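Local coordinates for protein MgGH51 (Meripilus giganteus, PDB 6ZPV) that hydrolyses alpha-L-arabinofuranosidic bonds as a family GH51 fungal arabinofuranosidase, probably releasing arabinose from arabinose-bearing glycans, at residues 248-251 against 252-255; 357-360 against 361-364; 503-507 against 508-512; 604-607 against 608-612. All blocks are in the same frame, centred on the assembly; numbering follows the deposited sequence. Where two conformers were deposited one is given.

Contact 1. Residues 248-251 against 252-255; sequences VGSL and LDRP
R254 grips the carbonyl oxygen of G249 side-on with two nitrogens. NH2 of R254 lies 2.9 Å from G249 O and in the plane of that carbonyl, whereas NE of R254, 3.1 Å from the same G249 O, approaches from above it. Both bonds are bent, at 145° and 137°, as expected when two N-H groups of one guanidinium converge on one atom. S250 adds a second link: with its OG anti to the backbone N (chi1 177°), L252 N donates to S250 OG at 3.0 Å, closing an ST turn. Backbone bonds from D253 N to S250 O (2.9 Å) and from R254 N to L251 O tighten the 3-10 turn, and one water joins S250 N to D253 OD2. CD2 of L251 sits over the centre of the R254 guanidinium, 3.8 Å from R254 CZ. A leucine in place of R254 would probably leave G249 O without these two donors and E273 without its positive mate. That carboxylate belongs to helix 271-281 and forms a salt bridge with R254 NH2, while L251 and L252 rest on M194 of strand 189-198, placing the turn between this helix and strand.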
loop_
_atom_site.group_PDB
_atom_site.type_symbol
_atom_site.label_atom_id
_atom_site.label_comp_id
_atom_site.label_asym_id
_atom_site.label_seq_id
_atom_site.Cartn_x
_atom_site.Cartn_y
_atom_site.Cartn_z
ATOM N N VAL A 248 8.765 -6.167 13.982
ATOM C CA VAL A 248 10.208 -6.286 13.708
ATOM C C VAL A 248 10.733 -7.602 14.336
ATOM O O VAL A 248 10.222 -8.027 15.376
ATOM C CB VAL A 248 10.897 -4.986 14.197
ATOM C CG1 VAL A 248 12.395 -5.130 14.249
ATOM C CG2 VAL A 248 10.544 -3.855 13.245
ATOM N N GLY A 249 11.737 -8.155 13.708
ATOM C CA GLY A 249 12.379 -9.372 14.220
ATOM C C GLY A 249 11.801 -10.629 13.626
ATOM O O GLY A 249 11.096 -10.601 12.606
ATOM N N SER A 250 12.113 -11.751 14.232
ATOM C CA SER A 250 11.613 -13.031 13.727
ATOM C C SER A 250 10.124 -13.062 13.607
ATOM O O SER A 250 9.424 -12.527 14.466
ATOM C CB SER A 250 12.062 -14.127 14.677
ATOM O OG SER A 250 11.533 -15.376 14.243
ATOM N N LEU A 251 9.623 -13.751 12.582
ATOM C CA LEU A 251 8.159 -13.961 12.508
ATOM C C LEU A 251 7.645 -14.710 13.731
ATOM O O LEU A 251 6.471 -14.542 14.108
ATOM C CB LEU A 251 7.800 -14.714 11.213
ATOM C CG LEU A 251 8.186 -14.042 9.914
ATOM C CD1 LEU A 251 7.680 -14.832 8.758
ATOM C CD2 LEU A 251 7.727 -12.597 9.850
ATOM N N LEU A 252 8.504 -15.480 14.377
ATOM C CA LEU A 252 8.077 -16.196 15.615
ATOM C C LEU A 252 7.694 -15.228 16.738
ATOM O O LEU A 252 7.029 -15.652 17.664
ATOM C CB LEU A 252 9.174 -17.161 16.084
ATOM C CG LEU A 252 9.290 -18.448 15.280
ATOM C CD1 LEU A 252 8.194 -19.403 15.597
ATOM C CD2 LEU A 252 9.487 -18.249 13.853
ATOM N N ASP A 253 8.153 -13.975 16.667
ATOM C CA ASP A 253 7.928 -12.976 17.719
ATOM C C ASP A 253 6.907 -11.911 17.300
ATOM O O ASP A 253 6.811 -10.897 18.008
ATOM C CB ASP A 253 9.281 -12.377 18.123
ATOM C CG ASP A 253 10.181 -13.441 18.728
ATOM O OD1 ASP A 253 9.708 -14.209 19.565
ATOM O OD2 ASP A 253 11.358 -13.531 18.306
ATOM N N ARG A 254 6.220 -12.060 16.184
ATOM C CA ARG A 254 5.255 -11.041 15.715
ATOM C C ARG A 254 3.835 -11.554 16.013
ATOM O O ARG A 254 3.357 -12.470 15.339
ATOM C CB ARG A 254 5.439 -10.725 14.255
ATOM C CG ARG A 254 6.844 -10.207 13.900
ATOM C CD ARG A 254 6.921 -9.769 12.462
ATOM N NE ARG A 254 8.297 -9.527 12.026
ATOM C CZ ARG A 254 8.632 -9.056 10.818
ATOM N NH1 ARG A 254 7.671 -8.633 9.978
ATOM N NH2 ARG A 254 9.901 -9.010 10.432
ATOM N N PRO A 255 3.138 -10.997 17.030
ATOM C CA PRO A 255 1.844 -11.552 17.405
ATOM C C PRO A 255 0.728 -11.280 16.436
ATOM O O PRO A 255 -0.329 -11.963 16.491
ATOM C CB PRO A 255 1.574 -10.908 18.780
ATOM C CG PRO A 255 2.334 -9.574 18.698
ATOM C CD PRO A 255 3.586 -9.972 17.977
HETATM O O HOH W 1 8.636 -8.691 17.690
HETATM O O HOH W 2 12.751 -11.623 17.006
HETATM O O HOH W 3 4.073 -13.936 13.042
#

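Contact 2. Residues 357-360 against 361-364; sequences GSYP and YRWH
The Y359 ring has W363 CB over one face, in a CH-pi contact 4.0 Å from the ring centroid and only 13° off the normal, and at its edge the guanidinium of R362. That guanidinium is turned 61° from the ring, presenting a face to CD1 of Y359; its own edge is taken by S358. The Y361 ring carries S358 O over its centre. This follows from the Y361 side chain, whose CG lies between the backbone N and the carbonyl carbon (chi1 72°) and thus folds the ring back onto the preceding turn. The W363 indole meets Y359 obliquely, its CE3 3.5 Å from Y359 OH.

Among polar contacts, R362 NE donates to S358 OG at 2.8 Å, with the oxygen near the guanidinium plane, reached by a bent arginine chain. S358 OG also bonds S299 OG, so the serine ties the helix start to a loop. S358 O accepts from R362 N at 3.1 Å and only weakly from Y361 N, which also donates to a water held by G357 O. The helical ladder continues with W363 N to Y359 O (2.7 Å) and H364 N to P360 O (2.9 Å).

R362 NH1 forms a salt bridge with D352, and Y361 OH bonds L300 O. Helix 359-373 is the crossover of a beta-alpha-beta unit of the (beta/alpha)8 barrel: Y359 OH bonds both V348 O of strand 345-348 and T382 N just beyond strand 378-381, while W363 packs on F379 and A381.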
loop_
_atom_site.group_PDB
_atom_site.type_symbol
_atom_site.label_atom_id
_atom_site.label_comp_id
_atom_site.label_asym_id
_atom_site.label_seq_id
_atom_site.Cartn_x
_atom_site.Cartn_y
_atom_site.Cartn_z
ATOM N N GLY A 357 -10.705 17.754 20.327
ATOM C CA GLY A 357 -10.697 18.209 21.726
ATOM C C GLY A 357 -9.445 17.843 22.456
ATOM O O GLY A 357 -8.993 18.654 23.292
ATOM N N SER A 358 -8.835 16.721 22.153
ATOM C CA SER A 358 -7.573 16.284 22.796
ATOM C C SER A 358 -6.342 16.519 21.937
ATOM O O SER A 358 -5.238 16.480 22.479
ATOM C CB SER A 358 -7.686 14.829 23.176
ATOM O OG SER A 358 -7.776 14.051 21.995
ATOM N N TYR A 359 -6.502 16.671 20.633
ATOM C CA TYR A 359 -5.288 16.773 19.802
ATOM C C TYR A 359 -4.393 17.913 20.248
ATOM O O TYR A 359 -3.165 17.757 20.164
ATOM C CB TYR A 359 -5.588 16.879 18.307
ATOM C CG TYR A 359 -4.393 16.630 17.409
ATOM C CD1 TYR A 359 -3.779 15.378 17.349
ATOM C CD2 TYR A 359 -3.916 17.583 16.522
ATOM C CE1 TYR A 359 -2.778 15.069 16.456
ATOM C CE2 TYR A 359 -2.929 17.283 15.592
ATOM C CZ TYR A 359 -2.401 16.009 15.521
ATOM O OH TYR A 359 -1.487 15.721 14.517
ATOM N N PRO A 360 -4.877 19.096 20.710
ATOM C CA PRO A 360 -3.910 20.119 21.098
ATOM C C PRO A 360 -2.859 19.643 22.114
ATOM O O PRO A 360 -1.674 19.881 21.924
ATOM C CB PRO A 360 -4.766 21.261 21.541
ATOM C CG PRO A 360 -6.039 21.127 20.719
ATOM C CD PRO A 360 -6.260 19.627 20.664
ATOM N N TYR A 361 -3.260 18.937 23.162
ATOM C CA TYR A 361 -2.272 18.465 24.140
ATOM C C TYR A 361 -1.502 17.267 23.601
ATOM O O TYR A 361 -0.346 17.070 23.951
ATOM C CB TYR A 361 -2.847 18.239 25.555
ATOM C CG TYR A 361 -3.757 17.042 25.766
ATOM C CD1 TYR A 361 -3.256 15.753 25.753
ATOM C CD2 TYR A 361 -5.103 17.182 26.031
ATOM C CE1 TYR A 361 -4.089 14.651 25.987
ATOM C CE2 TYR A 361 -5.941 16.113 26.252
ATOM C CZ TYR A 361 -5.424 14.843 26.275
ATOM O OH TYR A 361 -6.297 13.779 26.491
ATOM N N ARG A 362 -2.161 16.410 22.812
ATOM C CA ARG A 362 -1.461 15.257 22.244
ATOM C C ARG A 362 -0.357 15.724 21.252
ATOM O O ARG A 362 0.814 15.299 21.378
ATOM C CB ARG A 362 -2.421 14.256 21.611
ATOM C CG ARG A 362 -3.390 13.669 22.624
ATOM C CD ARG A 362 -4.337 12.612 22.055
ATOM N NE ARG A 362 -5.278 13.119 21.052
ATOM C CZ ARG A 362 -5.308 12.882 19.746
ATOM N NH1 ARG A 362 -4.343 12.201 19.136
ATOM N NH2 ARG A 362 -6.324 13.305 19.034
ATOM N N TRP A 363 -0.745 16.558 20.307
ATOM C CA TRP A 363 0.240 17.198 19.415
ATOM C C TRP A 363 1.305 17.913 20.235
ATOM O O TRP A 363 2.514 17.753 19.962
ATOM C CB TRP A 363 -0.489 18.218 18.507
ATOM C CG TRP A 363 0.438 19.129 17.748
ATOM C CD1 TRP A 363 0.874 20.356 18.122
ATOM C CD2 TRP A 363 1.089 18.842 16.497
ATOM N NE1 TRP A 363 1.760 20.852 17.227
ATOM C CE2 TRP A 363 1.903 19.945 16.212
ATOM C CE3 TRP A 363 1.098 17.757 15.603
ATOM C CZ2 TRP A 363 2.691 20.023 15.071
ATOM C CZ3 TRP A 363 1.880 17.834 14.483
ATOM C CH2 TRP A 363 2.668 18.958 14.213
ATOM N N HIS A 364 0.931 18.761 21.178
ATOM C CA HIS A 364 1.961 19.510 21.910
ATOM C C HIS A 364 2.951 18.555 22.564
ATOM O O HIS A 364 4.182 18.754 22.438
ATOM C CB HIS A 364 1.315 20.394 22.967
ATOM C CG HIS A 364 2.344 21.107 23.799
ATOM N ND1 HIS A 364 2.970 20.510 24.889
ATOM C CD2 HIS A 364 2.938 22.290 23.623
ATOM C CE1 HIS A 364 3.869 21.364 25.391
ATOM N NE2 HIS A 364 3.868 22.405 24.657
HETATM O O HOH W 4 -6.223 19.461 23.970
#

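Contact 3. Residues 503-507 against 508-512; sequences VIKST and SFFAQ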
loop_
_atom_site.group_PDB
_atom_site.type_symbol
_atom_site.label_atom_id
_atom_site.label_comp_id
_atom_site.label_asym_id
_atom_site.label_seq_id
_atom_site.Cartn_x
_atom_site.Cartn_y
_atom_site.Cartn_z
ATOM N N VAL A 503 -2.631 -8.123 -12.144
ATOM C CA VAL A 503 -2.804 -6.746 -11.687
ATOM C C VAL A 503 -3.633 -5.958 -12.743
ATOM O O VAL A 503 -3.501 -6.211 -13.938
ATOM C CB VAL A 503 -1.461 -6.074 -11.457
ATOM C CG1 VAL A 503 -1.521 -4.604 -11.227
ATOM C CG2 VAL A 503 -0.673 -6.750 -10.361
ATOM N N ILE A 504 -4.451 -5.046 -12.256
ATOM C CA ILE A 504 -5.281 -4.142 -13.052
ATOM C C ILE A 504 -4.846 -2.719 -12.722
ATOM O O ILE A 504 -5.009 -2.274 -11.561
ATOM C CB ILE A 504 -6.777 -4.344 -12.727
ATOM C CG1 ILE A 504 -7.232 -5.769 -13.009
ATOM C CG2 ILE A 504 -7.607 -3.403 -13.579
ATOM C CD1 ILE A 504 -7.973 -6.380 -11.999
ATOM N N LYS A 505 -4.355 -2.000 -13.711
ATOM C CA LYS A 505 -3.933 -0.603 -13.554
ATOM C C LYS A 505 -5.126 0.264 -13.938
ATOM O O LYS A 505 -5.588 0.243 -15.071
ATOM C CB LYS A 505 -2.735 -0.330 -14.478
ATOM C CG LYS A 505 -1.493 -1.120 -14.117
ATOM C CD LYS A 505 -0.418 -1.108 -15.083
ATOM C CE LYS A 505 0.533 -2.272 -14.768
ATOM N NZ LYS A 505 1.716 -2.256 -15.650
ATOM N N SER A 506 -5.626 1.044 -12.993
ATOM C CA SER A 506 -6.849 1.851 -13.196
ATOM C C SER A 506 -6.582 3.068 -14.100
ATOM O O SER A 506 -5.454 3.529 -14.283
ATOM C CB SER A 506 -7.406 2.305 -11.893
ATOM O OG SER A 506 -6.627 3.336 -11.275
ATOM N N THR A 507 -7.690 3.684 -14.528
ATOM C CA THR A 507 -7.606 5.014 -15.162
ATOM C C THR A 507 -6.872 6.040 -14.268
ATOM O O THR A 507 -5.995 6.756 -14.739
ATOM C CB THR A 507 -9.022 5.508 -15.503
ATOM O OG1 THR A 507 -9.777 5.492 -14.281
ATOM C CG2 THR A 507 -9.722 4.652 -16.559
ATOM N N SER A 508 -7.230 6.026 -12.983
ATOM C CA SER A 508 -6.588 6.928 -12.037
ATOM C C SER A 508 -5.097 6.625 -11.859
ATOM O O SER A 508 -4.332 7.569 -11.680
ATOM C CB SER A 508 -7.343 6.906 -10.690
ATOM O OG SER A 508 -8.617 7.495 -10.847
ATOM N N PHE A 509 -4.716 5.339 -11.919
ATOM C CA PHE A 509 -3.292 4.986 -11.895
ATOM C C PHE A 509 -2.577 5.667 -13.044
ATOM O O PHE A 509 -1.494 6.247 -12.859
ATOM C CB PHE A 509 -3.128 3.469 -12.000
ATOM C CG PHE A 509 -1.690 3.048 -12.226
ATOM C CD1 PHE A 509 -0.849 2.823 -11.164
ATOM C CD2 PHE A 509 -1.182 2.894 -13.518
ATOM C CE1 PHE A 509 0.459 2.414 -11.396
ATOM C CE2 PHE A 509 0.125 2.472 -13.745
ATOM C CZ PHE A 509 0.931 2.252 -12.654
ATOM N N PHE A 510 -3.147 5.598 -14.255
ATOM C CA PHE A 510 -2.476 6.228 -15.396
ATOM C C PHE A 510 -2.417 7.742 -15.237
ATOM O O PHE A 510 -1.412 8.310 -15.640
ATOM C CB PHE A 510 -3.124 5.790 -16.715
ATOM C CG PHE A 510 -2.844 4.347 -17.062
ATOM C CD1 PHE A 510 -1.542 3.913 -17.252
ATOM C CD2 PHE A 510 -3.872 3.428 -17.218
ATOM C CE1 PHE A 510 -1.303 2.598 -17.597
ATOM C CE2 PHE A 510 -3.640 2.131 -17.567
ATOM C CZ PHE A 510 -2.351 1.721 -17.722
ATOM N N ALA A 511 -3.424 8.379 -14.680
ATOM C CA ALA A 511 -3.313 9.826 -14.414
ATOM C C ALA A 511 -2.186 10.105 -13.423
ATOM O O ALA A 511 -1.396 11.040 -13.618
ATOM C CB ALA A 511 -4.637 10.400 -13.939
ATOM N N GLN A 512 -2.112 9.329 -12.358
ATOM C CA GLN A 512 -1.034 9.504 -11.378
ATOM C C GLN A 512 0.325 9.320 -12.045
ATOM O O GLN A 512 1.247 10.132 -11.789
ATOM C CB GLN A 512 -1.172 8.535 -10.194
ATOM C CG GLN A 512 -2.388 8.733 -9.295
ATOM C CD GLN A 512 -2.293 9.990 -8.504
ATOM O OE1 GLN A 512 -1.253 10.241 -7.840
ATOM N NE2 GLN A 512 -3.377 10.780 -8.527
#
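S506 OG has two partners: F509 N donates to it at 2.8 Å (155°), and the hydroxyl also hydrogen-bonds L495 O. The first is an N-cap bond, with the S506 side chain meeting an amide of the first helical turn that has no earlier carbonyl of the helix to use. The S506 OG lies between its own backbone N and carbonyl carbon (chi1 73°), which folds it back toward that amide. Regular helical bonding starts at once, F510 N donating to S506 O at 3.1 Å and A511 N to T507 O at 3.0 Å.

K505, the last strand residue before the cap, runs alongside F509 and points the same way. Its CG stands over one face of the F509 ring, 4.3 Å from the centroid and 24° off the normal, a CH-pi contact displaced toward the rim. K505 CB reaches F509 CD2 at 3.7 Å and also meets F510 CZ at 3.9 Å, so this methylene touches both rings. Beyond CG the lysine is extended, carrying NZ to a salt bridge with E219 of helix 211-219.

S508 OG bonds E460 OE1, and T507 and S508 pack on A457; E460 and A457 belong to helix 454-469. The arrangement is a strand-to-helix junction with a serine N-cap; helix 507-517 follows barrel strand 474-479 and lies beside helices 211-219 and 454-469, consistent with the closing helix of a (beta/alpha)8 barrel.

Contact 4. Residues 604-607 against 608-612; sequences IGTG and KTFTY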
loop_
_atom_site.group_PDB
_atom_site.type_symbol
_atom_site.label_atom_id
_atom_site.label_comp_id
_atom_site.label_asym_id
_atom_site.label_seq_id
_atom_site.Cartn_x
_atom_site.Cartn_y
_atom_site.Cartn_z
ATOM N N ILE A 604 4.498 14.495 -32.333
ATOM C CA ILE A 604 3.742 15.552 -33.025
ATOM C C ILE A 604 4.676 16.705 -33.335
ATOM O O ILE A 604 5.710 16.932 -32.653
ATOM C CB ILE A 604 2.544 16.026 -32.175
ATOM C CG1 ILE A 604 3.000 16.554 -30.827
ATOM C CG2 ILE A 604 1.440 14.957 -32.093
ATOM C CD1 ILE A 604 1.959 17.354 -30.102
ATOM N N GLY A 605 4.264 17.519 -34.302
ATOM C CA GLY A 605 4.921 18.792 -34.531
ATOM C C GLY A 605 4.655 19.813 -33.445
ATOM O O GLY A 605 3.514 19.904 -32.955
ATOM N N THR A 606 5.627 20.642 -33.052
ATOM C CA THR A 606 5.394 21.671 -32.004
ATOM C C THR A 606 5.882 23.053 -32.498
ATOM O O THR A 606 5.175 23.703 -33.172
ATOM C CB THR A 606 5.885 21.112 -30.655
ATOM O OG1 THR A 606 7.194 20.536 -30.741
ATOM C CG2 THR A 606 4.969 20.015 -30.124
ATOM N N GLY A 607 6.694 23.686 -31.735
ATOM C CA GLY A 607 7.502 24.861 -31.990
ATOM C C GLY A 607 7.027 25.928 -31.065
ATOM O O GLY A 607 6.398 25.632 -30.007
ATOM N N LYS A 608 7.354 27.161 -31.384
ATOM C CA LYS A 608 6.985 28.267 -30.491
ATOM C C LYS A 608 5.493 28.484 -30.442
ATOM O O LYS A 608 5.047 29.146 -29.471
ATOM C CB LYS A 608 7.763 29.537 -30.826
ATOM C CG LYS A 608 9.208 29.504 -30.362
ATOM C CD LYS A 608 10.061 30.674 -30.762
ATOM C CE LYS A 608 11.415 30.642 -30.124
ATOM N NZ LYS A 608 12.200 31.857 -30.508
ATOM N N THR A 609 4.756 28.045 -31.452
ATOM C CA THR A 609 3.285 28.106 -31.430
ATOM C C THR A 609 2.800 26.747 -31.911
ATOM O O THR A 609 3.216 26.303 -33.017
ATOM C CB THR A 609 2.741 29.236 -32.360
ATOM O OG1 THR A 609 3.286 30.487 -31.934
ATOM C CG2 THR A 609 1.231 29.284 -32.312
ATOM N N PHE A 610 1.865 26.121 -31.203
ATOM C CA PHE A 610 1.259 24.880 -31.683
ATOM C C PHE A 610 -0.102 24.722 -31.050
ATOM O O PHE A 610 -0.351 25.361 -29.987
ATOM C CB PHE A 610 2.222 23.695 -31.490
ATOM C CG PHE A 610 2.529 23.374 -30.048
ATOM C CD1 PHE A 610 3.589 23.981 -29.460
ATOM C CD2 PHE A 610 1.760 22.509 -29.310
ATOM C CE1 PHE A 610 3.921 23.702 -28.170
ATOM C CE2 PHE A 610 2.095 22.241 -28.004
ATOM C CZ PHE A 610 3.163 22.877 -27.419
ATOM N N THR A 611 -0.909 23.873 -31.630
ATOM C CA THR A 611 -2.300 23.715 -31.198
ATOM C C THR A 611 -2.559 22.267 -30.840
ATOM O O THR A 611 -2.143 21.368 -31.575
ATOM C CB THR A 611 -3.242 24.239 -32.293
ATOM O OG1 THR A 611 -2.941 25.609 -32.542
ATOM C CG2 THR A 611 -4.686 24.035 -31.943
ATOM N N TYR A 612 -3.307 22.050 -29.763
ATOM C CA TYR A 612 -3.721 20.698 -29.356
ATOM C C TYR A 612 -5.234 20.672 -29.176
ATOM O O TYR A 612 -5.772 21.570 -28.474
ATOM C CB TYR A 612 -3.018 20.284 -28.046
ATOM C CG TYR A 612 -3.436 18.907 -27.588
ATOM C CD1 TYR A 612 -3.181 17.785 -28.358
ATOM C CD2 TYR A 612 -4.082 18.717 -26.383
ATOM C CE1 TYR A 612 -3.551 16.539 -27.934
ATOM C CE2 TYR A 612 -4.460 17.475 -25.932
ATOM C CZ TYR A 612 -4.196 16.361 -26.732
ATOM O OH TYR A 612 -4.560 15.098 -26.345
#
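Apolar contact centres on T606 and F610, which lie side by side and point the same way. CG2 of T606 stands 4.0 Å from the centroid of the F610 ring and 4° off its normal; T606 was modelled in two conformers, so this CH-pi contact is somewhat doubtful. CG of F610 lies between the backbone N and the carbonyl carbon (chi1 65°), which turns the ring so that one face meets the T606 side chain.

G607 O lies in the ring plane at its edge, 3.3 Å from F610 CD1, and T606 O is 3.4 Å from F610 CB. T606 O and T609 O, 3.3 Å apart, are both acceptors and cannot bond each other.

Hydrogen bonds instead run outward: the backbone of T606 pairs with S574, that of F610 with F564, and in one conformer T606 OG1 bonds S573 O. Replacing F610 with an alanine would probably open a gap against T606, F564 and I622. Since strands 600-605 and 609-614 belong to different sheets, the turn through G607, at positive phi, is a beta arch rather than a hairpin, linking two sheets of the C-terminal beta-sandwich domain.

In the fold
Contact 3 is the buried one and contact 4 lies at the surface; contacts 1 and 2 are partly buried. No two contacts hold the same helix or strand. Contacts 2 and 3 both lie at the N-terminal turn of a helix, that of contact 3 being consistent with the last helix of the barrel, yet contact 2 relies on aromatic faces and an arginine, contact 3 on a serine cap and a lysine chain over phenylalanine. Contact 1 holds only a short 3-10 turn, no alpha-helix: an arginine grips a backbone carbonyl within the loop, with waters assisting. In contact 4 the backbone bonds go to neighbouring strands and their ends, leaving ring packing across the turn. The centres of contacts 3 and 4 are about 28 Å apart.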